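Local coordinates for chitin oligosaccharide binding protein NagB2 (Paenibacillus sp. FPU-7, PDB 7EHU) that binds chitin oligosaccharides, probably N,N'-diacetylchitobiose and N,N',N''-triacetylchitotriose, as an extracellular solute-binding protein, at residues L32-I37 against N316-S321; K168-F173 against P300-K305; Y152-L157 against S288-N293. One frame throughout, in Å; residues are numbered along the deposited sequence.

Contact 1 of 3, residues L32-I37 against N316-S321; sequences LTLRHI and NGYGFS. With NAG (2-acetamido-2-deoxy-beta-D-glucopyranose), chain B.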
loop_
_atom_site.group_PDB
_atom_site.type_symbol
_atom_site.label_atom_id
_atom_site.label_comp_id
_atom_site.label_asym_id
_atom_site.label_seq_id
_atom_site.Cartn_x
_atom_site.Cartn_y
_atom_site.Cartn_z
ATOM N N LEU A 32 -17.064 -3.031 -21.414
ATOM C CA LEU A 32 -15.930 -2.414 -20.734
ATOM C C LEU A 32 -15.285 -3.461 -19.840
ATOM O O LEU A 32 -15.979 -4.178 -19.116
ATOM C CB LEU A 32 -16.387 -1.225 -19.876
ATOM C CG LEU A 32 -16.980 -0.049 -20.671
ATOM C CD1 LEU A 32 -18.480 -0.213 -20.812
ATOM C CD2 LEU A 32 -16.652 1.267 -19.999
ATOM N N THR A 33 -13.967 -3.549 -19.884
ATOM C CA THR A 33 -13.229 -4.368 -18.940
ATOM C C THR A 33 -12.867 -3.531 -17.727
ATOM O O THR A 33 -12.373 -2.403 -17.851
ATOM C CB THR A 33 -11.984 -4.951 -19.592
ATOM O OG1 THR A 33 -12.406 -5.764 -20.697
ATOM C CG2 THR A 33 -11.163 -5.781 -18.587
ATOM N N LEU A 34 -13.126 -4.094 -16.553
ATOM C CA LEU A 34 -12.841 -3.463 -15.270
ATOM C C LEU A 34 -11.806 -4.340 -14.574
ATOM O O LEU A 34 -12.134 -5.413 -14.051
ATOM C CB LEU A 34 -14.123 -3.320 -14.453
ATOM C CG LEU A 34 -14.079 -2.352 -13.276
ATOM C CD1 LEU A 34 -15.475 -2.212 -12.668
ATOM C CD2 LEU A 34 -13.069 -2.770 -12.196
ATOM N N ARG A 35 -10.552 -3.892 -14.618
ATOM C CA ARG A 35 -9.430 -4.571 -13.987
ATOM C C ARG A 35 -9.368 -4.208 -12.511
ATOM O O ARG A 35 -9.232 -3.031 -12.162
ATOM C CB ARG A 35 -8.137 -4.162 -14.692
ATOM C CG ARG A 35 -6.844 -4.607 -14.013
ATOM C CD ARG A 35 -6.555 -6.108 -14.116
ATOM N NE ARG A 35 -6.732 -6.568 -15.476
ATOM C CZ ARG A 35 -5.954 -6.249 -16.510
ATOM N NH1 ARG A 35 -4.900 -5.470 -16.325
ATOM N NH2 ARG A 35 -6.256 -6.664 -17.733
ATOM N N HIS A 36 -9.429 -5.219 -11.645
ATOM C CA HIS A 36 -9.368 -4.998 -10.211
ATOM C C HIS A 36 -8.430 -6.039 -9.610
ATOM O O HIS A 36 -8.051 -7.024 -10.264
ATOM C CB HIS A 36 -10.752 -5.093 -9.573
ATOM C CG HIS A 36 -11.313 -6.468 -9.600
ATOM N ND1 HIS A 36 -11.093 -7.379 -8.584
ATOM C CD2 HIS A 36 -12.064 -7.110 -10.527
ATOM C CE1 HIS A 36 -11.691 -8.512 -8.891
ATOM N NE2 HIS A 36 -12.296 -8.374 -10.051
ATOM N N ILE A 37 -8.054 -5.818 -8.354
ATOM C CA ILE A 37 -7.082 -6.656 -7.656
ATOM C C ILE A 37 -7.718 -7.445 -6.513
ATOM O O ILE A 37 -7.000 -8.043 -5.699
ATOM C CB ILE A 37 -5.875 -5.825 -7.180
ATOM C CG1 ILE A 37 -6.309 -4.692 -6.232
ATOM C CG2 ILE A 37 -5.104 -5.277 -8.369
ATOM C CD1 ILE A 37 -5.138 -4.044 -5.529
ATOM N N ASN A 316 -3.888 4.528 -4.185
ATOM C CA ASN A 316 -4.386 3.430 -5.001
ATOM C C ASN A 316 -5.876 3.575 -5.233
ATOM O O ASN A 316 -6.643 3.841 -4.301
ATOM C CB ASN A 316 -4.065 2.089 -4.331
ATOM C CG ASN A 316 -4.405 0.885 -5.205
ATOM O OD1 ASN A 316 -5.168 0.003 -4.803
ATOM N ND2 ASN A 316 -3.856 0.853 -6.424
ATOM N N GLY A 317 -6.279 3.422 -6.481
ATOM C CA GLY A 317 -7.680 3.494 -6.837
ATOM C C GLY A 317 -7.861 3.178 -8.295
ATOM O O GLY A 317 -7.068 2.414 -8.834
ATOM N N TYR A 318 -8.871 3.742 -8.947
ATOM C CA TYR A 318 -9.139 3.455 -10.355
ATOM C C TYR A 318 -8.671 4.612 -11.237
ATOM O O TYR A 318 -8.872 5.796 -10.927
ATOM C CB TYR A 318 -10.633 3.170 -10.571
ATOM C CG TYR A 318 -10.999 1.836 -9.978
ATOM C CD1 TYR A 318 -10.530 0.660 -10.545
ATOM C CD2 TYR A 318 -11.761 1.732 -8.811
ATOM C CE1 TYR A 318 -10.816 -0.575 -9.976
ATOM C CE2 TYR A 318 -12.055 0.509 -8.247
ATOM C CZ TYR A 318 -11.580 -0.633 -8.826
ATOM O OH TYR A 318 -11.802 -1.870 -8.272
ATOM N N GLY A 319 -8.044 4.220 -12.349
ATOM C CA GLY A 319 -7.836 5.083 -13.487
ATOM C C GLY A 319 -8.594 4.544 -14.693
ATOM O O GLY A 319 -9.156 3.436 -14.666
ATOM N N PHE A 320 -8.588 5.341 -15.761
ATOM C CA PHE A 320 -9.472 5.133 -16.896
ATOM C C PHE A 320 -8.707 5.341 -18.187
ATOM O O PHE A 320 -7.872 6.239 -18.285
ATOM C CB PHE A 320 -10.686 6.076 -16.791
ATOM C CG PHE A 320 -11.360 5.947 -15.455
ATOM C CD1 PHE A 320 -12.299 4.953 -15.242
ATOM C CD2 PHE A 320 -10.963 6.733 -14.385
ATOM C CE1 PHE A 320 -12.857 4.760 -13.999
ATOM C CE2 PHE A 320 -11.520 6.546 -13.130
ATOM C CZ PHE A 320 -12.482 5.570 -12.939
ATOM N N SER A 321 -8.974 4.500 -19.180
ATOM C CA SER A 321 -8.299 4.669 -20.459
ATOM C C SER A 321 -8.701 5.995 -21.100
ATOM O O SER A 321 -9.859 6.405 -21.037
ATOM C CB SER A 321 -8.654 3.509 -21.381
ATOM O OG SER A 321 -8.057 3.743 -22.639
HETATM C C1 NAG B . -4.811 -2.870 -1.501
HETATM C C2 NAG B . -4.373 -1.420 -1.396
HETATM C C3 NAG B . -3.024 -1.207 -2.077
HETATM C C4 NAG B . -2.003 -2.250 -1.645
HETATM C C5 NAG B . -2.613 -3.634 -1.819
HETATM C C6 NAG B . -1.727 -4.767 -1.367
HETATM C C7 NAG B . -6.273 0.173 -1.331
HETATM C C8 NAG B . -7.223 0.969 -2.167
HETATM N N2 NAG B . -5.370 -0.551 -2.007
HETATM O O3 NAG B . -2.592 0.108 -1.762
HETATM O O4 NAG B . -0.860 -2.173 -2.492
HETATM O O5 NAG B . -3.808 -3.709 -1.032
HETATM O O6 NAG B . -2.328 -6.025 -1.651
HETATM O O7 NAG B . -6.312 0.204 -0.104
HETATM O O HOH W 1 -9.131 -3.039 -7.697
#
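Tyr318 meets Leu34 through its ring atom CE1, 3.8 Å from Leu34 CD2, the two side chains crossing at about a right angle. The same ring meets the carbonyl oxygen of Arg35 at its edge and in its plane, with Tyr318 CE1 3.6 Å from Arg35 O. At the far end of the ring Tyr318 OH lies 3.6 Å from His36 CB, and a water that accepts from Ile37 N also bonds to this hydroxyl. The segments 32-36 and 316-320 run roughly antiparallel, their axes 8.9 Å apart at closest approach; strand 93-97 pairs with both parent strands, and no direct hydrogen bond joins the two segments. Toward the ligand pocket, Ile37 CD1 comes within 4.1 Å of Asn316 OD1. Asn316 CG stands opposite the backbone N (chi1 -173°), which carries the amide out to the sugar. Asn316 OD1 accepts from NAG N2 at 2.9 Å, a nearly straight bond (166°), while Asn316 ND2 is held by Asn95. With an alanine at Asn316 the sugar's acetamido N-H is likely to lose this acceptor, and Asn95 its amide partner. The chemistry thus passes from apolar ring packing to a directional amide contact suited to recognising an N-acetyl sugar.

Contact 2 of 3, residues K168-F173 against P300-K305; sequences KTWDEF and PNIGGK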
loop_
_atom_site.group_PDB
_atom_site.type_symbol
_atom_site.label_atom_id
_atom_site.label_comp_id
_atom_site.label_asym_id
_atom_site.label_seq_id
_atom_site.Cartn_x
_atom_site.Cartn_y
_atom_site.Cartn_z
ATOM N N LYS A 168 7.993 3.314 21.687
ATOM C CA LYS A 168 7.989 4.611 21.023
ATOM C C LYS A 168 9.326 4.942 20.374
ATOM O O LYS A 168 9.373 5.757 19.441
ATOM C CB LYS A 168 7.702 5.723 22.030
ATOM C CG LYS A 168 6.344 5.655 22.649
ATOM C CD LYS A 168 6.172 6.846 23.575
ATOM C CE LYS A 168 5.088 6.674 24.588
ATOM N NZ LYS A 168 5.309 5.401 25.327
ATOM N N THR A 169 10.413 4.356 20.865
ATOM C CA THR A 169 11.754 4.636 20.378
ATOM C C THR A 169 12.402 3.341 19.905
ATOM O O THR A 169 11.959 2.238 20.238
ATOM C CB THR A 169 12.637 5.212 21.483
ATOM O OG1 THR A 169 12.879 4.166 22.433
ATOM C CG2 THR A 169 11.987 6.442 22.151
ATOM N N TRP A 170 13.455 3.492 19.099
ATOM C CA TRP A 170 14.160 2.332 18.572
ATOM C C TRP A 170 14.715 1.476 19.703
ATOM O O TRP A 170 14.673 0.243 19.632
ATOM C CB TRP A 170 15.275 2.781 17.620
ATOM C CG TRP A 170 16.021 1.632 17.009
ATOM C CD1 TRP A 170 17.249 1.147 17.379
ATOM C CD2 TRP A 170 15.561 0.786 15.945
ATOM N NE1 TRP A 170 17.581 0.059 16.602
ATOM C CE2 TRP A 170 16.561 -0.184 15.718
ATOM C CE3 TRP A 170 14.398 0.753 15.170
ATOM C CZ2 TRP A 170 16.439 -1.163 14.738
ATOM C CZ3 TRP A 170 14.281 -0.222 14.189
ATOM C CH2 TRP A 170 15.291 -1.172 13.994
ATOM N N ASP A 171 15.217 2.109 20.765
ATOM C CA ASP A 171 15.773 1.337 21.874
ATOM C C ASP A 171 14.689 0.532 22.586
ATOM O O ASP A 171 14.920 -0.622 22.968
ATOM C CB ASP A 171 16.532 2.261 22.831
ATOM C CG ASP A 171 17.911 2.660 22.288
ATOM O OD1 ASP A 171 18.530 3.597 22.842
ATOM O OD2 ASP A 171 18.372 2.048 21.293
ATOM N N GLU A 172 13.490 1.106 22.749
ATOM C CA GLU A 172 12.395 0.338 23.337
ATOM C C GLU A 172 11.974 -0.791 22.402
ATOM O O GLU A 172 11.602 -1.880 22.852
ATOM C CB GLU A 172 11.205 1.252 23.634
ATOM C CG GLU A 172 11.439 2.287 24.735
ATOM C CD GLU A 172 10.255 3.249 24.946
ATOM O OE1 GLU A 172 9.356 3.352 24.085
ATOM O OE2 GLU A 172 10.229 3.927 25.994
ATOM N N PHE A 173 12.023 -0.541 21.094
ATOM C CA PHE A 173 11.657 -1.544 20.098
ATOM C C PHE A 173 12.629 -2.719 20.143
ATOM O O PHE A 173 12.210 -3.880 20.188
ATOM C CB PHE A 173 11.653 -0.856 18.722
ATOM C CG PHE A 173 11.270 -1.742 17.558
ATOM C CD1 PHE A 173 9.971 -2.218 17.404
ATOM C CD2 PHE A 173 12.196 -2.041 16.576
ATOM C CE1 PHE A 173 9.632 -3.006 16.302
ATOM C CE2 PHE A 173 11.852 -2.823 15.493
ATOM C CZ PHE A 173 10.580 -3.314 15.361
ATOM N N PRO A 300 8.915 3.166 15.218
ATOM C CA PRO A 300 9.509 3.895 16.350
ATOM C C PRO A 300 10.613 4.866 15.938
ATOM O O PRO A 300 11.232 4.750 14.884
ATOM C CB PRO A 300 10.095 2.776 17.215
ATOM C CG PRO A 300 10.399 1.668 16.225
ATOM C CD PRO A 300 9.272 1.734 15.227
ATOM N N ASN A 301 10.885 5.817 16.821
ATOM C CA ASN A 301 11.846 6.887 16.544
ATOM C C ASN A 301 13.289 6.410 16.710
ATOM O O ASN A 301 13.686 5.924 17.781
ATOM C CB ASN A 301 11.564 8.087 17.449
ATOM C CG ASN A 301 10.257 8.794 17.119
ATOM O OD1 ASN A 301 9.748 8.695 16.001
ATOM N ND2 ASN A 301 9.685 9.462 18.100
ATOM N N ILE A 302 14.078 6.568 15.642
ATOM C CA ILE A 302 15.508 6.269 15.671
ATOM C C ILE A 302 16.331 7.475 16.100
ATOM O O ILE A 302 17.445 7.295 16.607
ATOM C CB ILE A 302 15.969 5.721 14.305
ATOM C CG1 ILE A 302 15.501 4.271 14.146
ATOM C CG2 ILE A 302 17.501 5.812 14.129
ATOM C CD1 ILE A 302 15.704 3.684 12.771
ATOM N N GLY A 303 15.811 8.689 15.923
ATOM C CA GLY A 303 16.519 9.912 16.241
ATOM C C GLY A 303 16.974 10.587 14.964
ATOM O O GLY A 303 17.778 10.013 14.221
ATOM N N GLY A 304 16.472 11.784 14.679
ATOM C CA GLY A 304 16.830 12.464 13.451
ATOM C C GLY A 304 15.621 12.969 12.677
ATOM O O GLY A 304 14.505 13.063 13.206
ATOM N N LYS A 305 15.860 13.270 11.390
ATOM C CA LYS A 305 14.846 13.881 10.528
ATOM C C LYS A 305 13.693 12.946 10.195
ATOM O O LYS A 305 12.660 13.415 9.702
ATOM C CB LYS A 305 15.464 14.355 9.207
ATOM C CG LYS A 305 16.077 15.753 9.238
ATOM C CD LYS A 305 16.948 16.005 8.006
ATOM C CE LYS A 305 17.593 17.397 8.032
ATOM N NZ LYS A 305 16.722 18.465 7.439
#
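Two backbone hydrogen bonds join Lys168-Phe173 to Pro300-Lys305. Asn301 N donates to Lys168 O at 3.0 Å in an almost straight line (177°), and Trp170 N donates to Asn301 O at 2.8 Å, reaching it from above the carbonyl plane. Together they form a single beta bridge between Thr169 and Asn301. Thr169 CA adds a CA-H...O contact to the same Asn301 oxygen.

The bridge sits at the very start of helix 170-182, where Thr169 is the N-cap. With chi1 at 69°, Thr169 OG1 is turned back over its own backbone to accept the capping bond from Glu172 N at 3.1 Å. The carboxylate of Glu172 turns back one residue further in a separate hydrogen bond, OE1 accepting from Lys168 N nearly along its C-O axis. The connection between strands 294-297 and 309-320 is thereby tied to the first turn of the helix.

The apolar contacts lie beside these bonds. Pro300 CG approaches the Phe173 ring off-centre in a CH-pi contact, 4.2 Å from the ring centroid, while Pro300 CB packs on the backbone of Thr169. Ile302 and Trp170 run side by side, pointing the same way: Ile302 CG1 is 3.8 Å from Trp170 CB, and Ile302 CD1 lies over one face of the indole, toward its rim. Trp170 swings its CG anti to the backbone N (chi1 -178°), which brings the ring alongside the isoleucine. Arg238 makes a cation-pi contact with the indole, Leu207 of helix 197-212 also touches it, and Phe151 meets the ring of Phe173. The amide of Asn301 is engaged within its own loop, OD1 accepting from Asn308 N.

Contact 3 of 3, residues Y152-L157 against S288-N293; sequences YYNTKL and STVKDN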
loop_
_atom_site.group_PDB
_atom_site.type_symbol
_atom_site.label_atom_id
_atom_site.label_comp_id
_atom_site.label_asym_id
_atom_site.label_seq_id
_atom_site.Cartn_x
_atom_site.Cartn_y
_atom_site.Cartn_z
ATOM N N TYR A 152 1.084 -3.579 13.391
ATOM C CA TYR A 152 0.080 -4.285 14.162
ATOM C C TYR A 152 0.819 -5.175 15.165
ATOM O O TYR A 152 1.866 -5.744 14.844
ATOM C CB TYR A 152 -0.737 -5.174 13.235
ATOM C CG TYR A 152 -1.604 -4.441 12.240
ATOM C CD1 TYR A 152 -2.914 -4.090 12.539
ATOM C CD2 TYR A 152 -1.115 -4.131 10.969
ATOM C CE1 TYR A 152 -3.726 -3.456 11.606
ATOM C CE2 TYR A 152 -1.897 -3.506 10.059
ATOM C CZ TYR A 152 -3.203 -3.178 10.365
ATOM O OH TYR A 152 -3.973 -2.560 9.401
ATOM N N TYR A 153 0.304 -5.305 16.384
ATOM C CA TYR A 153 0.992 -6.138 17.362
ATOM C C TYR A 153 0.000 -6.856 18.266
ATOM O O TYR A 153 -1.142 -6.433 18.465
ATOM C CB TYR A 153 2.055 -5.351 18.149
ATOM C CG TYR A 153 1.562 -4.566 19.342
ATOM C CD1 TYR A 153 1.021 -3.294 19.187
ATOM C CD2 TYR A 153 1.714 -5.058 20.636
ATOM C CE1 TYR A 153 0.625 -2.554 20.270
ATOM C CE2 TYR A 153 1.315 -4.316 21.738
ATOM C CZ TYR A 153 0.780 -3.062 21.550
ATOM O OH TYR A 153 0.395 -2.342 22.644
ATOM N N ASN A 154 0.465 -7.986 18.776
ATOM C CA ASN A 154 -0.313 -8.851 19.652
ATOM C C ASN A 154 -0.049 -8.452 21.098
ATOM O O ASN A 154 1.054 -8.638 21.613
ATOM C CB ASN A 154 0.065 -10.290 19.345
ATOM C CG ASN A 154 -0.766 -11.287 20.094
ATOM O OD1 ASN A 154 -1.093 -11.093 21.268
ATOM N ND2 ASN A 154 -1.173 -12.336 19.401
ATOM N N THR A 155 -1.068 -7.883 21.732
ATOM C CA THR A 155 -0.903 -7.371 23.081
ATOM C C THR A 155 -0.735 -8.507 24.081
ATOM O O THR A 155 -0.107 -8.314 25.129
ATOM C CB THR A 155 -2.106 -6.498 23.467
ATOM O OG1 THR A 155 -3.340 -7.184 23.182
ATOM C CG2 THR A 155 -2.094 -5.181 22.709
ATOM N N LYS A 156 -1.285 -9.685 23.776
ATOM C CA LYS A 156 -1.113 -10.857 24.638
ATOM C C LYS A 156 0.314 -11.380 24.570
ATOM O O LYS A 156 0.934 -11.638 25.600
ATOM C CB LYS A 156 -2.097 -11.943 24.186
ATOM C CG LYS A 156 -2.289 -13.192 25.026
ATOM C CD LYS A 156 -1.251 -14.167 24.535
ATOM C CE LYS A 156 -1.396 -15.582 25.018
ATOM N NZ LYS A 156 -0.246 -16.457 24.532
ATOM N N LEU A 157 0.849 -11.561 23.359
ATOM C CA LEU A 157 2.213 -12.054 23.243
ATOM C C LEU A 157 3.203 -11.054 23.819
ATOM O O LEU A 157 4.191 -11.443 24.446
ATOM C CB LEU A 157 2.541 -12.359 21.783
ATOM C CG LEU A 157 1.805 -13.541 21.160
ATOM C CD1 LEU A 157 2.122 -13.616 19.676
ATOM C CD2 LEU A 157 2.134 -14.873 21.847
ATOM N N SER A 288 -9.045 -14.907 12.618
ATOM C CA SER A 288 -8.065 -14.206 13.444
ATOM C C SER A 288 -8.249 -14.528 14.922
ATOM O O SER A 288 -9.228 -14.104 15.548
ATOM C CB SER A 288 -8.153 -12.698 13.260
ATOM O OG SER A 288 -7.224 -12.116 14.149
ATOM N N THR A 289 -7.278 -15.227 15.496
ATOM C CA THR A 289 -7.306 -15.481 16.927
ATOM C C THR A 289 -6.823 -14.288 17.737
ATOM O O THR A 289 -6.916 -14.333 18.966
ATOM C CB THR A 289 -6.433 -16.696 17.280
ATOM O OG1 THR A 289 -5.103 -16.475 16.794
ATOM C CG2 THR A 289 -7.008 -17.999 16.691
ATOM N N VAL A 290 -6.305 -13.246 17.091
ATOM C CA VAL A 290 -5.787 -12.069 17.769
ATOM C C VAL A 290 -6.769 -10.905 17.762
ATOM O O VAL A 290 -6.424 -9.824 18.256
ATOM C CB VAL A 290 -4.437 -11.633 17.149
ATOM C CG1 VAL A 290 -3.489 -12.837 17.062
ATOM C CG2 VAL A 290 -4.615 -10.981 15.784
ATOM N N LYS A 291 -7.994 -11.097 17.255
ATOM C CA LYS A 291 -8.912 -9.986 17.023
ATOM C C LYS A 291 -9.279 -9.239 18.302
ATOM O O LYS A 291 -9.648 -8.062 18.216
ATOM C CB LYS A 291 -10.186 -10.488 16.338
ATOM C CG LYS A 291 -11.072 -11.335 17.234
ATOM C CD LYS A 291 -12.201 -11.982 16.446
ATOM C CE LYS A 291 -13.135 -12.818 17.342
ATOM N NZ LYS A 291 -13.735 -12.024 18.450
ATOM N N ASP A 292 -9.177 -9.872 19.474
ATOM C CA ASP A 292 -9.468 -9.212 20.741
ATOM C C ASP A 292 -8.208 -8.928 21.560
ATOM O O ASP A 292 -8.315 -8.535 22.731
ATOM C CB ASP A 292 -10.479 -10.005 21.560
ATOM C CG ASP A 292 -11.749 -10.267 20.799
ATOM O OD1 ASP A 292 -12.331 -9.302 20.273
ATOM O OD2 ASP A 292 -12.192 -11.433 20.726
ATOM N N ASN A 293 -7.027 -9.094 20.965
ATOM C CA ASN A 293 -5.748 -8.892 21.630
ATOM C C ASN A 293 -4.742 -8.285 20.663
ATOM O O ASN A 293 -3.625 -8.779 20.499
ATOM C CB ASN A 293 -5.205 -10.196 22.202
ATOM C CG ASN A 293 -6.042 -10.723 23.335
ATOM O OD1 ASN A 293 -5.896 -10.279 24.489
ATOM N ND2 ASN A 293 -6.928 -11.650 23.038
HETATM O O HOH W 2 -4.481 -8.175 25.432
#
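The junction where strand 138-154 gives way to helix 155-160 receives Asn293, at the end of the segment 288-293 of the loop between helix 279-283 and strand 294-297, with Thr155 N donating to Asn293 O at 3.0 Å. The donor stands above the carbonyl plane, and the N-H...O angle is 147°. Asn154 CA makes a CA-H...O contact with the same oxygen, so Asn293 O sits against both residues of the junction.

A water bridges Thr155 and Asn293: it donates to Asn293 OD1 and lies 2.7 Å from Thr155 OG1. Asn293 CB packs 3.7 Å from Thr155 OG1 and 4.1 Å from Lys156 CB; the lysine NZ pairs with Asp160.

Asn154 is the N-cap of the helix. Its CG lies opposite the backbone N (chi1 -175°), which sets the amide between the helix start and Val290. Its OD1 accepts a weak bond from Lys156 N and a straighter one (165°) from Leu157 N, the latter from above the carbonyl plane, which holds the amide in place. The other end of that amide faces the loop, Asn154 ND2 lying 3.3 Å from Val290 CG1 as the two side chains cross at a slant. Val290 is also touched by Phe264 of helix 257-265. Two overlapping type I turns, Ser288 to Lys291 and Val290 to Asn293, shape the loop, and Asn293 N bonds back to Val290 O at 2.9 Å.

Contact 1 is buried beside the glycan, whereas contacts 2 and 3 are partly buried and lie across the centre of the chain from it. Contacts 1 and 3 reach the same mixed sheet through the neighbouring strands 309-320 and 138-154, yet their centres are 34 Å apart. Contacts 2 and 3 each fasten a loop to a capped helix start, on the consecutive helices 170-182 and 155-160, and their loops flank strand 294-297. Direct backbone bonds hold both, two through Asn301 in contact 2 and one in contact 3; contact 1 relies on ring packing and a water. Contact 2 adds proline, indole and phenyl packing to its bonds, while contact 3 adds a water bridge and an asparagine amide.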